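Local coordinates for protein YghZ aldo-keto reductase (Escherichia coli, PDB 3N6Q) that probably reduces aldehydes or ketones with a nicotinamide cofactor, at residues E91-T96 and V132-S137; R24-S29 and L55-F60; Y115-L120 and A150-H155; L163-S168 and W185-L190; G218-T223 and S297-A302. All blocks are in the same frame, centred on the assembly; numbering follows the deposited sequence.

Contact 1: residues E91-T96 and V132-S137; sequences ELIIST and VDIFYS
Two parallel strands of a beta-alpha-beta unit, with helix 113-127 as the crossover, meet here: Ser95 pairs with Ile134 and Thr96 with Phe135. The chain turns a corner at Asp133, and Ile94 O collects two donors there, Asp133 N at 2.8 Å and Ile134 N at 3.2 Å. Further along, Thr96 N donates to Ile134 O at 3.1 Å and Tyr136 N to Thr96 O at 2.9 Å, so the bonds alternate as parallel pairing requires. At the corner a side chain joins in. Asp133 has CG beside its own backbone N (chi1 -61°), which swings the carboxylate alongside the neighbouring strand, and OD2 accepts from Ile94 N at 2.7 Å. The bond is nearly straight (172° at the hydrogen) and meets OD2 on the anti side, 30° out of the carboxylate plane. Arg89 forms a salt bridge with this same oxygen, and Lys114 of the second subunit takes OD1, an environment likely to keep the acid ionised. On one face of the sheet Ile93 CG2 sits 3.6 Å from Asp133 CB and also touches Ile134 CD1. On this face too, Ser95 CB meets the edge of the Tyr136 ring, 3.9 Å from CE2, while Ser95 OG is bonded to Asp61. The opposite face carries Thr96, whose CG2 comes within 3.9 Å of Val132 CG1 and reaches the Phe135 ring; its OG1 bonds Glu74. Such side-by-side parallel strands, with their connecting helix packed on one face, are the repeating element of the TIM barrel.

Contact 2: residues R24-S29 and L55-F60; sequences RLPALS and LGITHF
Ser29 OG makes a hydrogen bond to Ser297 OG on the adjacent strand 297-300, and it packs at the edge of the His59 imidazole, near the ring plane and 3.3 Å from His59 CD2. His59 offers that carbon edge because its side chain extends opposite the backbone N (chi1 177°), and because ND1 is engaged with Ile93 O, which fixes the turn of the ring. Leu25 CD2 approaches the same ring obliquely, 4.1 Å from His59 CG. Beside it Pro26 wedges its ring against the turn that leads out of helix 42-54. Its CD touches Thr58 OG1 at 3.3 Å and His59 CB at 3.8 Å, and its CB faces Gly56 O at 3.9 Å. Gly56, with positive phi, belongs to the Schellman motif that ends the helix. With only the methyl of an alanine at Pro26, CG and CD would be gone, which is likely to leave a gap beside Thr58 and His59 CB and a less rigid backbone before strand 28-29. Ile57 then covers Leu28 O, bringing CG1 and CG2 each to 3.5 Å of it; this buried carbonyl has no polar partner in the model. Thr58 OG1 instead bonds Tyr107 OH of the second subunit. The two segments, though part of one beta-alpha-beta unit, share no hydrogen bond here: they meet through van der Waals contacts, some of them carbon against oxygen, while the hydroxyls and the imidazole spend their polarity on adjoining strands and the neighbouring subunit.

Contact 3: residues Y115-L120 and A150-H155; sequences YLLASL and ASALAH
Helix segments 115-120 and 150-155 run in the same general direction, their axes 30° apart and 9.6 Å away at the closest, with Leu117 and Ala152 bringing their CA atoms to 6.6 Å. Ala152 is the residue both leucines close on. Leu116 CD2 rests on Ala152 CB at 3.9 Å, and Leu117 sets CD2 against the backbone, 3.5 Å from Ala152 O. The small side chain of Ala152 thus lies where the two backbones come closest. Leu116 sits at an unusual first torsion, chi1 -101°, well off a staggered position, and from there its CD2 also reaches the tip of Leu153, 4.3 Å from CD2 of that residue. The CB of Leu153 points away from helix 113-127, yet CD2 still makes this contact, and the side chain packs as well on Met178 and Leu182 of helix 172-183. These are consecutive outer helices of the TIM barrel, with strand 132-137 between them in the chain, and the Phe135 ring from that strand touches Leu153 CD2 from the barrel side. On the other flank Leu117 and His155 cross at about a right angle. The imidazole of His155 is placed beside Leu117, whose CD1 meets it obliquely at 3.8 Å from His155 CD2. This flank belongs to a subunit interface: in the third subunit, Leu163 packs on Leu117 and Gln158 on His155.

Contact 4: residues L163-S168 and W185-L190; sequences LYVGIS and WKIPLL
Tyr164 presents its ring obliquely to Leu190 CD2, and at the ring's edge, in its plane, sits a bound water. Leu190 CD2 lies 3.6 Å from Tyr164 CB, and Leu190 CD1 is 4.0 Å from Tyr164 CD1. The two side chains slant across one another, and the far end of the tyrosine is tied outside the pair: its OH bonds Glu148 and the backbone N of Lys114, both of the second subunit. The water joins the backbones, accepting from Val165 N at 3.0 Å and donating to Pro188 O at 2.7 Å. A direct bond follows one step on, where Leu190 N gives its hydrogen to Val165 O at 3.0 Å, nearly in line with the carbonyl (174° at the oxygen). This is the return of a barrel beta-alpha-beta unit: helix 172-183 ends in a Schellman motif with Lys186 at C-prime, and the chain then comes back beside strand 162-168 to begin strand 191-193. The side chains on the helix side close the seam. Val165 CG2 touches Ile187 CG2 at 3.9 Å, their side chains crossing at about a right angle. Leu189, its CG turned to the side opposite the backbone N (chi1 177°), folds back over the strand so that CD1 lies 3.8 Å from Gly166 CA, and CD2 meets Ile167 CD1 at 3.8 Å. Leu189 is covered in turn by Val179 and Leu182 of helix 172-183.

Contact 5: residues G218-T223 and S297-A302; sequences GCIAFT and SVLIGA
Leu299 crosses Ile220 at about a right angle where strands 218-221 and 297-300, the last two of the TIM barrel, run parallel side by side. Its CB lies 3.4 Å from Ala221 O. From there the chain leaves at a skewed first torsion (chi1 -91°), which presses CG against Ile220 CD1 at 3.5 Å. Leu299 CD1 lies 3.8 Å from Ile220 CG1 and reaches the edge of the Phe222 ring, 4.4 Å from CD1 of that phenylalanine; CD2 stays on the Ile220 CD1 methyl. The isoleucine meets this advance because its CG1 is anti to the backbone N (chi1 177°), throwing CD1 over toward the neighbouring strand and onto Ser297 CB as well. Replacing Leu299 by an alanine strips away CG and both methyls, and would probably open a gap beside Ile220 and leave its CD1 more free to turn. Besides the side chains, the backbones are bonded in sequence: Ala221 N donates to Ser297 O at 2.9 Å, and Leu299 N to Ala221 O at 2.9 Å, while the bond from Ser297 N to Cys219 O is weak. Ser297 OG turns to the first barrel strand and bonds Pro26 O, so strand 297-300 is held from its other flank too. Past the last direct bond a water joins the two segments, accepting from Thr223 N at 2.8 Å and donating to Leu299 O at 2.8 Å.

From the N terminus, contact 2 comes first, closing the loop through helix 42-54 and bringing the first two barrel strands together. Contact 1 follows in series, drawing strands 93-98 and 132-137 together round helix 113-127; it touches contact 2 where strands 59-61 and 93-98 lie side by side. Contact 3 crosses contact 1, since their segments alternate along the chain, and it joins the outer helices that flank strand 132-137. Contact 4 then closes the short loop through helix 172-183. Contact 5 spans the longest loop, 73 residues with part unmodelled, and meets contact 2 where strand 297-300 lies beside strand 24-31, shutting the barrel.

Contact 1: residues E91-T96 and V132-S137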
# COMPACT_ATOMS: atom_id res chain seq x y z
N GLU B 91 22.56 -2.71 11.11
CA GLU B 91 22.97 -3.40 12.34
C GLU B 91 22.30 -2.80 13.59
O GLU B 91 22.64 -3.20 14.71
CB GLU B 91 24.50 -3.32 12.47
CG GLU B 91 25.14 -4.27 11.45
CD GLU B 91 26.64 -4.11 11.35
OE1 GLU B 91 27.34 -4.25 12.37
OE2 GLU B 91 27.12 -3.91 10.23
N LEU B 92 21.51 -1.72 13.42
CA LEU B 92 20.93 -0.99 14.55
C LEU B 92 19.42 -1.20 14.63
O LEU B 92 18.74 -1.32 13.59
CB LEU B 92 21.14 0.55 14.42
CG LEU B 92 22.61 0.97 14.30
CD1 LEU B 92 22.62 2.54 14.29
CD2 LEU B 92 23.42 0.43 15.51
N ILE B 93 18.89 -1.23 15.85
CA ILE B 93 17.42 -1.18 16.07
C ILE B 93 17.09 0.15 16.70
O ILE B 93 17.57 0.49 17.77
CB ILE B 93 16.93 -2.33 17.02
CG1 ILE B 93 17.39 -3.67 16.50
CG2 ILE B 93 15.37 -2.23 17.28
CD1 ILE B 93 16.77 -4.04 15.07
N ILE B 94 16.44 1.00 15.90
CA ILE B 94 16.18 2.36 16.32
C ILE B 94 14.69 2.45 16.63
O ILE B 94 13.85 2.10 15.79
CB ILE B 94 16.56 3.37 15.18
CG1 ILE B 94 18.08 3.32 14.92
CG2 ILE B 94 16.03 4.79 15.60
CD1 ILE B 94 18.53 4.00 13.62
N SER B 95 14.31 2.97 17.79
CA SER B 95 12.91 3.15 18.05
C SER B 95 12.54 4.64 18.25
O SER B 95 13.42 5.48 18.54
CB SER B 95 12.47 2.39 19.28
OG SER B 95 13.29 2.86 20.35
N THR B 96 11.28 4.97 17.95
CA THR B 96 10.75 6.20 18.51
C THR B 96 9.28 6.05 18.88
O THR B 96 8.76 4.93 18.83
CB THR B 96 10.97 7.41 17.54
OG1 THR B 96 10.73 8.61 18.25
CG2 THR B 96 9.98 7.33 16.38
N VAL B 132 11.72 3.59 11.12
CA VAL B 132 12.30 3.20 12.42
C VAL B 132 12.08 1.69 12.56
O VAL B 132 11.19 1.12 11.93
CB VAL B 132 11.58 3.90 13.62
CG1 VAL B 132 12.02 5.38 13.71
CG2 VAL B 132 10.00 3.66 13.64
N ASP B 133 12.90 1.03 13.36
CA ASP B 133 12.65 -0.42 13.55
C ASP B 133 11.44 -0.67 14.46
O ASP B 133 10.67 -1.61 14.24
CB ASP B 133 13.91 -1.00 14.17
CG ASP B 133 15.10 -0.79 13.25
OD1 ASP B 133 15.24 -1.60 12.31
OD2 ASP B 133 15.83 0.20 13.39
N ILE B 134 11.26 0.19 15.45
CA ILE B 134 10.08 0.05 16.35
C ILE B 134 9.41 1.40 16.55
O ILE B 134 10.10 2.37 16.85
CB ILE B 134 10.44 -0.51 17.76
CG1 ILE B 134 11.38 -1.74 17.60
CG2 ILE B 134 9.16 -0.88 18.49
CD1 ILE B 134 11.95 -2.28 18.94
N PHE B 135 8.10 1.47 16.31
CA PHE B 135 7.38 2.70 16.61
C PHE B 135 6.44 2.40 17.77
O PHE B 135 5.71 1.41 17.71
CB PHE B 135 6.59 3.16 15.37
CG PHE B 135 5.80 4.44 15.62
CD1 PHE B 135 6.44 5.58 16.14
CD2 PHE B 135 4.45 4.49 15.33
CE1 PHE B 135 5.66 6.81 16.36
CE2 PHE B 135 3.69 5.68 15.49
CZ PHE B 135 4.27 6.79 16.05
N TYR B 136 6.46 3.20 18.84
CA TYR B 136 5.60 2.96 20.04
C TYR B 136 4.45 3.97 20.14
O TYR B 136 4.67 5.17 19.98
CB TYR B 136 6.42 3.28 21.28
CG TYR B 136 7.38 2.17 21.71
CD1 TYR B 136 7.01 1.24 22.71
CD2 TYR B 136 8.70 2.14 21.20
CE1 TYR B 136 7.94 0.31 23.24
CE2 TYR B 136 9.64 1.17 21.68
CZ TYR B 136 9.24 0.28 22.71
OH TYR B 136 10.19 -0.62 23.16
N SER B 137 3.30 3.51 20.67
CA SER B 137 2.45 4.38 21.46
C SER B 137 3.13 4.59 22.82
O SER B 137 3.29 3.61 23.61
CB SER B 137 1.06 3.70 21.59
OG SER B 137 0.30 4.50 22.46

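Contact 2: residues R24-S29 and L55-F60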
# COMPACT_ATOMS: atom_id res chain seq x y z
N ARG B 24 16.31 -10.10 17.98
CA ARG B 24 17.16 -10.18 19.20
C ARG B 24 17.62 -8.81 19.65
O ARG B 24 18.26 -8.10 18.86
CB ARG B 24 18.38 -11.08 18.90
CG ARG B 24 17.94 -12.48 18.45
CD ARG B 24 19.03 -13.19 17.63
NE ARG B 24 20.01 -13.58 18.60
CZ ARG B 24 21.25 -13.97 18.30
NH1 ARG B 24 21.62 -14.10 17.02
NH2 ARG B 24 22.07 -14.30 19.30
N LEU B 25 17.31 -8.43 20.88
CA LEU B 25 17.78 -7.15 21.41
C LEU B 25 19.02 -7.47 22.28
O LEU B 25 19.09 -8.57 22.87
CB LEU B 25 16.69 -6.48 22.24
CG LEU B 25 15.46 -6.09 21.36
CD1 LEU B 25 14.35 -5.53 22.24
CD2 LEU B 25 15.88 -5.07 20.27
N PRO B 26 19.97 -6.54 22.34
CA PRO B 26 21.01 -6.63 23.38
C PRO B 26 20.35 -6.60 24.75
O PRO B 26 19.34 -5.88 24.93
CB PRO B 26 21.83 -5.36 23.15
CG PRO B 26 20.74 -4.35 22.66
CD PRO B 26 19.94 -5.20 21.71
N ALA B 27 20.90 -7.36 25.72
CA ALA B 27 20.33 -7.37 27.06
C ALA B 27 20.43 -6.02 27.72
O ALA B 27 19.65 -5.72 28.64
CB ALA B 27 21.04 -8.49 28.00
N LEU B 28 21.38 -5.18 27.29
CA LEU B 28 21.36 -3.78 27.72
C LEU B 28 21.19 -2.91 26.44
O LEU B 28 21.91 -3.14 25.45
CB LEU B 28 22.67 -3.37 28.44
CG LEU B 28 22.84 -4.11 29.80
CD1 LEU B 28 23.53 -5.51 29.54
CD2 LEU B 28 23.69 -3.27 30.66
N SER B 29 20.21 -2.03 26.47
CA SER B 29 19.98 -1.06 25.34
C SER B 29 20.32 0.32 25.79
O SER B 29 20.27 0.62 27.00
CB SER B 29 18.52 -1.10 24.93
OG SER B 29 18.26 -2.40 24.45
N LEU B 55 30.42 -1.87 22.27
CA LEU B 55 30.06 -2.91 23.30
C LEU B 55 28.99 -3.90 22.86
O LEU B 55 28.64 -4.81 23.63
CB LEU B 55 29.65 -2.27 24.63
CG LEU B 55 30.68 -1.46 25.40
CD1 LEU B 55 29.95 -0.62 26.42
CD2 LEU B 55 31.78 -2.40 26.08
N GLY B 56 28.54 -3.81 21.60
CA GLY B 56 27.48 -4.69 21.10
C GLY B 56 26.07 -4.17 21.36
O GLY B 56 25.09 -4.86 21.12
N ILE B 57 25.95 -2.99 21.93
CA ILE B 57 24.60 -2.44 22.13
C ILE B 57 24.10 -1.93 20.77
O ILE B 57 24.61 -0.96 20.24
CB ILE B 57 24.61 -1.35 23.15
CG1 ILE B 57 25.08 -1.94 24.51
CG2 ILE B 57 23.20 -0.71 23.27
CD1 ILE B 57 25.15 -0.91 25.54
N THR B 58 23.10 -2.61 20.23
CA THR B 58 22.63 -2.37 18.87
C THR B 58 21.26 -1.67 18.91
O THR B 58 20.70 -1.31 17.82
CB THR B 58 22.42 -3.66 18.14
OG1 THR B 58 21.62 -4.51 18.97
CG2 THR B 58 23.76 -4.38 17.83
N HIS B 59 20.73 -1.41 20.12
CA HIS B 59 19.35 -0.84 20.23
C HIS B 59 19.44 0.51 20.96
O HIS B 59 20.03 0.65 22.07
CB HIS B 59 18.36 -1.80 20.99
CG HIS B 59 16.98 -1.21 21.19
ND1 HIS B 59 16.37 -0.41 20.22
CD2 HIS B 59 16.10 -1.29 22.22
CE1 HIS B 59 15.19 0.01 20.68
NE2 HIS B 59 14.98 -0.55 21.87
N PHE B 60 18.99 1.54 20.22
CA PHE B 60 19.02 2.95 20.58
C PHE B 60 17.55 3.36 20.64
O PHE B 60 16.82 3.30 19.65
CB PHE B 60 19.78 3.73 19.50
CG PHE B 60 21.24 3.36 19.46
CD1 PHE B 60 22.08 3.92 20.37
CD2 PHE B 60 21.64 2.20 18.84
CE1 PHE B 60 23.40 3.49 20.49
CE2 PHE B 60 22.96 1.74 18.97
CZ PHE B 60 23.83 2.42 19.78

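Contact 3: residues Y115-L120 and A150-H155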
# COMPACT_ATOMS: atom_id res chain seq x y z
N TYR B 115 -2.10 12.70 15.52
CA TYR B 115 -0.87 12.94 16.23
C TYR B 115 0.17 11.89 15.97
O TYR B 115 1.33 12.22 15.66
CB TYR B 115 -1.14 13.08 17.73
CG TYR B 115 0.07 13.08 18.62
CD1 TYR B 115 1.14 13.95 18.41
CD2 TYR B 115 0.09 12.27 19.77
CE1 TYR B 115 2.26 13.92 19.28
CE2 TYR B 115 1.18 12.24 20.63
CZ TYR B 115 2.26 13.08 20.38
OH TYR B 115 3.36 13.06 21.21
N LEU B 116 -0.24 10.62 16.01
CA LEU B 116 0.74 9.54 15.86
C LEU B 116 1.37 9.60 14.46
O LEU B 116 2.57 9.46 14.31
CB LEU B 116 0.10 8.17 16.11
CG LEU B 116 0.40 7.61 17.49
CD1 LEU B 116 -0.01 8.58 18.55
CD2 LEU B 116 -0.40 6.23 17.65
N LEU B 117 0.55 9.77 13.42
CA LEU B 117 1.12 9.66 12.10
C LEU B 117 1.87 10.95 11.73
O LEU B 117 2.94 10.88 11.09
CB LEU B 117 0.04 9.35 11.03
CG LEU B 117 -0.56 7.93 11.23
CD1 LEU B 117 -1.62 7.63 10.10
CD2 LEU B 117 0.54 6.82 11.29
N ALA B 118 1.36 12.11 12.14
CA ALA B 118 2.12 13.37 11.89
C ALA B 118 3.43 13.29 12.65
O ALA B 118 4.48 13.76 12.15
CB ALA B 118 1.32 14.64 12.38
N SER B 119 3.38 12.78 13.89
CA SER B 119 4.58 12.78 14.73
C SER B 119 5.64 11.83 14.13
O SER B 119 6.87 12.18 14.12
CB SER B 119 4.29 12.35 16.16
OG SER B 119 5.51 12.46 16.88
N LEU B 120 5.20 10.66 13.67
CA LEU B 120 6.17 9.67 13.10
C LEU B 120 6.83 10.33 11.86
O LEU B 120 8.06 10.19 11.62
CB LEU B 120 5.45 8.41 12.64
CG LEU B 120 6.29 7.33 11.92
CD1 LEU B 120 7.61 6.99 12.71
CD2 LEU B 120 5.42 6.08 11.69
N ALA B 150 -4.43 1.68 17.46
CA ALA B 150 -3.93 0.46 16.78
C ALA B 150 -3.85 0.60 15.29
O ALA B 150 -2.93 0.06 14.68
CB ALA B 150 -4.75 -0.81 17.17
N SER B 151 -4.88 1.20 14.68
CA SER B 151 -4.95 1.40 13.23
C SER B 151 -3.80 2.29 12.79
O SER B 151 -3.19 2.07 11.74
CB SER B 151 -6.25 2.10 12.78
OG SER B 151 -6.26 2.22 11.35
N ALA B 152 -3.55 3.31 13.60
CA ALA B 152 -2.37 4.21 13.31
C ALA B 152 -1.04 3.41 13.30
O ALA B 152 -0.21 3.54 12.38
CB ALA B 152 -2.30 5.36 14.30
N LEU B 153 -0.79 2.66 14.36
CA LEU B 153 0.38 1.78 14.36
C LEU B 153 0.37 0.85 13.14
O LEU B 153 1.44 0.67 12.52
CB LEU B 153 0.42 0.94 15.67
CG LEU B 153 0.51 1.77 16.92
CD1 LEU B 153 0.43 0.78 18.17
CD2 LEU B 153 1.81 2.58 16.96
N ALA B 154 -0.79 0.27 12.77
CA ALA B 154 -0.84 -0.62 11.62
C ALA B 154 -0.46 0.09 10.32
O ALA B 154 0.22 -0.47 9.48
CB ALA B 154 -2.19 -1.30 11.47
N HIS B 155 -0.96 1.31 10.18
CA HIS B 155 -0.61 2.10 9.01
C HIS B 155 0.90 2.38 8.95
O HIS B 155 1.49 2.34 7.86
CB HIS B 155 -1.42 3.41 9.02
CG HIS B 155 -1.23 4.21 7.77
ND1 HIS B 155 -1.93 3.94 6.61
CD2 HIS B 155 -0.33 5.17 7.46
CE1 HIS B 155 -1.52 4.76 5.66
NE2 HIS B 155 -0.59 5.55 6.17

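Contact 4: residues L163-S168 and W185-L190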
# COMPACT_ATOMS: atom_id res chain seq x y z
N LEU B 163 9.17 -1.04 11.11
CA LEU B 163 9.21 -2.50 10.86
C LEU B 163 8.30 -3.23 11.87
O LEU B 163 7.59 -4.16 11.49
CB LEU B 163 10.62 -3.02 11.01
CG LEU B 163 11.67 -2.51 9.98
CD1 LEU B 163 13.02 -3.24 10.10
CD2 LEU B 163 11.11 -2.65 8.56
N TYR B 164 8.27 -2.76 13.11
CA TYR B 164 7.53 -3.38 14.22
C TYR B 164 6.90 -2.30 15.09
O TYR B 164 7.29 -1.11 15.02
CB TYR B 164 8.47 -4.18 15.18
CG TYR B 164 9.31 -5.27 14.54
CD1 TYR B 164 8.82 -6.58 14.44
CD2 TYR B 164 10.62 -5.00 14.11
CE1 TYR B 164 9.65 -7.62 13.95
CE2 TYR B 164 11.43 -6.01 13.57
CZ TYR B 164 10.94 -7.33 13.55
OH TYR B 164 11.72 -8.34 13.08
N VAL B 165 5.94 -2.68 15.92
CA VAL B 165 5.33 -1.69 16.78
C VAL B 165 5.36 -2.12 18.26
O VAL B 165 5.38 -3.30 18.55
CB VAL B 165 3.88 -1.33 16.32
CG1 VAL B 165 3.97 -0.49 15.02
CG2 VAL B 165 3.03 -2.56 16.14
N GLY B 166 5.33 -1.14 19.14
CA GLY B 166 5.49 -1.34 20.61
C GLY B 166 4.46 -0.46 21.34
O GLY B 166 3.87 0.47 20.76
N ILE B 167 4.21 -0.78 22.60
CA ILE B 167 3.52 0.13 23.47
C ILE B 167 4.29 0.36 24.74
O ILE B 167 5.14 -0.46 25.15
CB ILE B 167 2.07 -0.34 23.79
CG1 ILE B 167 2.10 -1.73 24.47
CG2 ILE B 167 1.27 -0.51 22.50
CD1 ILE B 167 0.60 -2.27 24.76
N SER B 168 3.96 1.45 25.40
CA SER B 168 4.63 1.81 26.66
C SER B 168 3.64 2.25 27.72
O SER B 168 2.75 3.03 27.45
CB SER B 168 5.71 2.92 26.43
OG SER B 168 6.42 3.16 27.63
N TRP B 185 -5.07 -6.78 12.06
CA TRP B 185 -4.27 -6.30 10.93
C TRP B 185 -3.14 -7.27 10.59
O TRP B 185 -2.28 -6.99 9.74
CB TRP B 185 -3.66 -4.95 11.32
CG TRP B 185 -4.66 -3.83 11.51
CD1 TRP B 185 -5.07 -3.26 12.68
CD2 TRP B 185 -5.25 -3.06 10.46
NE1 TRP B 185 -5.95 -2.24 12.43
CE2 TRP B 185 -6.07 -2.09 11.06
CE3 TRP B 185 -5.21 -3.15 9.08
CZ2 TRP B 185 -6.80 -1.17 10.32
CZ3 TRP B 185 -5.99 -2.25 8.32
CH2 TRP B 185 -6.77 -1.29 8.95
N LYS B 186 -3.18 -8.45 11.23
CA LYS B 186 -2.13 -9.44 11.13
C LYS B 186 -0.75 -8.90 11.53
O LYS B 186 0.27 -9.24 10.91
CB LYS B 186 -2.09 -10.05 9.73
CG LYS B 186 -3.42 -10.82 9.39
CD LYS B 186 -3.43 -11.32 7.91
CE LYS B 186 -2.50 -12.50 7.76
NZ LYS B 186 -2.82 -13.57 8.75
N ILE B 187 -0.73 -8.07 12.57
CA ILE B 187 0.52 -7.54 13.07
C ILE B 187 0.64 -7.97 14.55
O ILE B 187 -0.29 -7.76 15.33
CB ILE B 187 0.48 -5.99 13.01
CG1 ILE B 187 0.48 -5.58 11.52
CG2 ILE B 187 1.69 -5.37 13.79
CD1 ILE B 187 0.20 -4.10 11.35
N PRO B 188 1.77 -8.62 14.91
CA PRO B 188 1.95 -8.92 16.35
C PRO B 188 2.50 -7.73 17.09
O PRO B 188 3.43 -7.08 16.58
CB PRO B 188 3.01 -10.06 16.36
CG PRO B 188 3.80 -9.92 15.04
CD PRO B 188 2.87 -9.12 14.05
N LEU B 189 2.03 -7.48 18.31
CA LEU B 189 2.66 -6.46 19.15
C LEU B 189 4.07 -6.95 19.47
O LEU B 189 4.22 -8.05 20.04
CB LEU B 189 1.86 -6.30 20.45
CG LEU B 189 2.52 -5.30 21.42
CD1 LEU B 189 2.58 -3.78 20.85
CD2 LEU B 189 1.70 -5.26 22.74
N LEU B 190 5.13 -6.18 19.14
CA LEU B 190 6.50 -6.68 19.39
C LEU B 190 6.89 -6.69 20.87
O LEU B 190 7.55 -7.64 21.37
CB LEU B 190 7.54 -5.88 18.58
CG LEU B 190 8.98 -6.29 18.88
CD1 LEU B 190 9.32 -7.73 18.26
CD2 LEU B 190 9.95 -5.19 18.34
O HOH W 1 5.23 -5.52 15.37

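Contact 5: residues G218-T223 and S297-A302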
# COMPACT_ATOMS: atom_id res chain seq x y z
N GLY B 218 7.68 -8.91 23.92
CA GLY B 218 8.87 -8.66 24.76
C GLY B 218 8.66 -7.55 25.79
O GLY B 218 7.63 -6.90 25.85
N CYS B 219 9.65 -7.38 26.65
CA CYS B 219 9.56 -6.45 27.75
C CYS B 219 10.91 -5.74 27.86
O CYS B 219 11.95 -6.39 28.12
CB CYS B 219 9.30 -7.20 29.08
SG CYS B 219 9.13 -6.08 30.47
N ILE B 220 10.92 -4.40 27.74
CA ILE B 220 12.12 -3.66 27.87
C ILE B 220 11.97 -2.71 29.03
O ILE B 220 11.04 -1.92 29.09
CB ILE B 220 12.60 -3.00 26.52
CG1 ILE B 220 13.85 -2.19 26.81
CG2 ILE B 220 11.48 -2.04 26.02
CD1 ILE B 220 14.61 -1.76 25.49
N ALA B 221 12.80 -2.89 30.06
CA ALA B 221 12.64 -2.12 31.29
C ALA B 221 13.16 -0.67 31.20
O ALA B 221 14.37 -0.40 31.07
CB ALA B 221 13.34 -2.87 32.51
N PHE B 222 12.25 0.29 31.42
CA PHE B 222 12.62 1.72 31.45
C PHE B 222 12.94 2.10 32.90
O PHE B 222 12.36 1.55 33.86
CB PHE B 222 11.40 2.52 30.96
CG PHE B 222 11.59 4.02 31.00
CD1 PHE B 222 12.42 4.64 30.06
CD2 PHE B 222 10.95 4.79 31.95
CE1 PHE B 222 12.62 6.02 30.08
CE2 PHE B 222 11.15 6.18 31.98
CZ PHE B 222 11.98 6.80 31.03
N THR B 223 13.93 2.98 33.09
CA THR B 223 14.45 3.39 34.43
C THR B 223 14.82 2.18 35.33
O THR B 223 14.40 2.12 36.48
CB THR B 223 13.57 4.31 35.27
OG1 THR B 223 12.23 3.78 35.43
CG2 THR B 223 13.51 5.74 34.63
N SER B 297 15.39 -6.78 27.80
CA SER B 297 16.49 -5.81 27.81
C SER B 297 16.23 -4.80 28.91
O SER B 297 15.06 -4.64 29.37
CB SER B 297 16.57 -5.13 26.39
OG SER B 297 17.74 -4.31 26.32
N VAL B 298 17.28 -4.10 29.34
CA VAL B 298 17.14 -3.01 30.29
C VAL B 298 17.68 -1.77 29.61
O VAL B 298 18.67 -1.81 28.91
CB VAL B 298 17.89 -3.29 31.61
CG1 VAL B 298 17.28 -4.57 32.28
CG2 VAL B 298 19.38 -3.54 31.35
N LEU B 299 16.94 -0.70 29.74
CA LEU B 299 17.31 0.58 29.09
C LEU B 299 18.18 1.42 29.95
O LEU B 299 17.76 1.97 30.96
CB LEU B 299 16.05 1.37 28.77
CG LEU B 299 15.50 1.09 27.41
CD1 LEU B 299 13.99 1.56 27.41
CD2 LEU B 299 16.36 1.82 26.33
N ILE B 300 19.43 1.57 29.54
CA ILE B 300 20.41 2.31 30.30
C ILE B 300 20.51 3.72 29.72
O ILE B 300 20.74 3.87 28.52
CB ILE B 300 21.81 1.68 30.14
CG1 ILE B 300 21.75 0.24 30.63
CG2 ILE B 300 22.82 2.52 30.95
CD1 ILE B 300 21.16 0.22 31.99
N GLY B 301 20.40 4.72 30.58
CA GLY B 301 20.47 6.10 30.12
C GLY B 301 21.78 6.77 30.44
O GLY B 301 21.83 7.67 31.29
N ALA B 302 22.84 6.36 29.76
CA ALA B 302 24.21 6.76 30.11
C ALA B 302 24.53 8.19 29.80
O ALA B 302 24.17 8.70 28.73
CB ALA B 302 25.23 5.85 29.41
O HOH W 2 15.73 3.90 31.09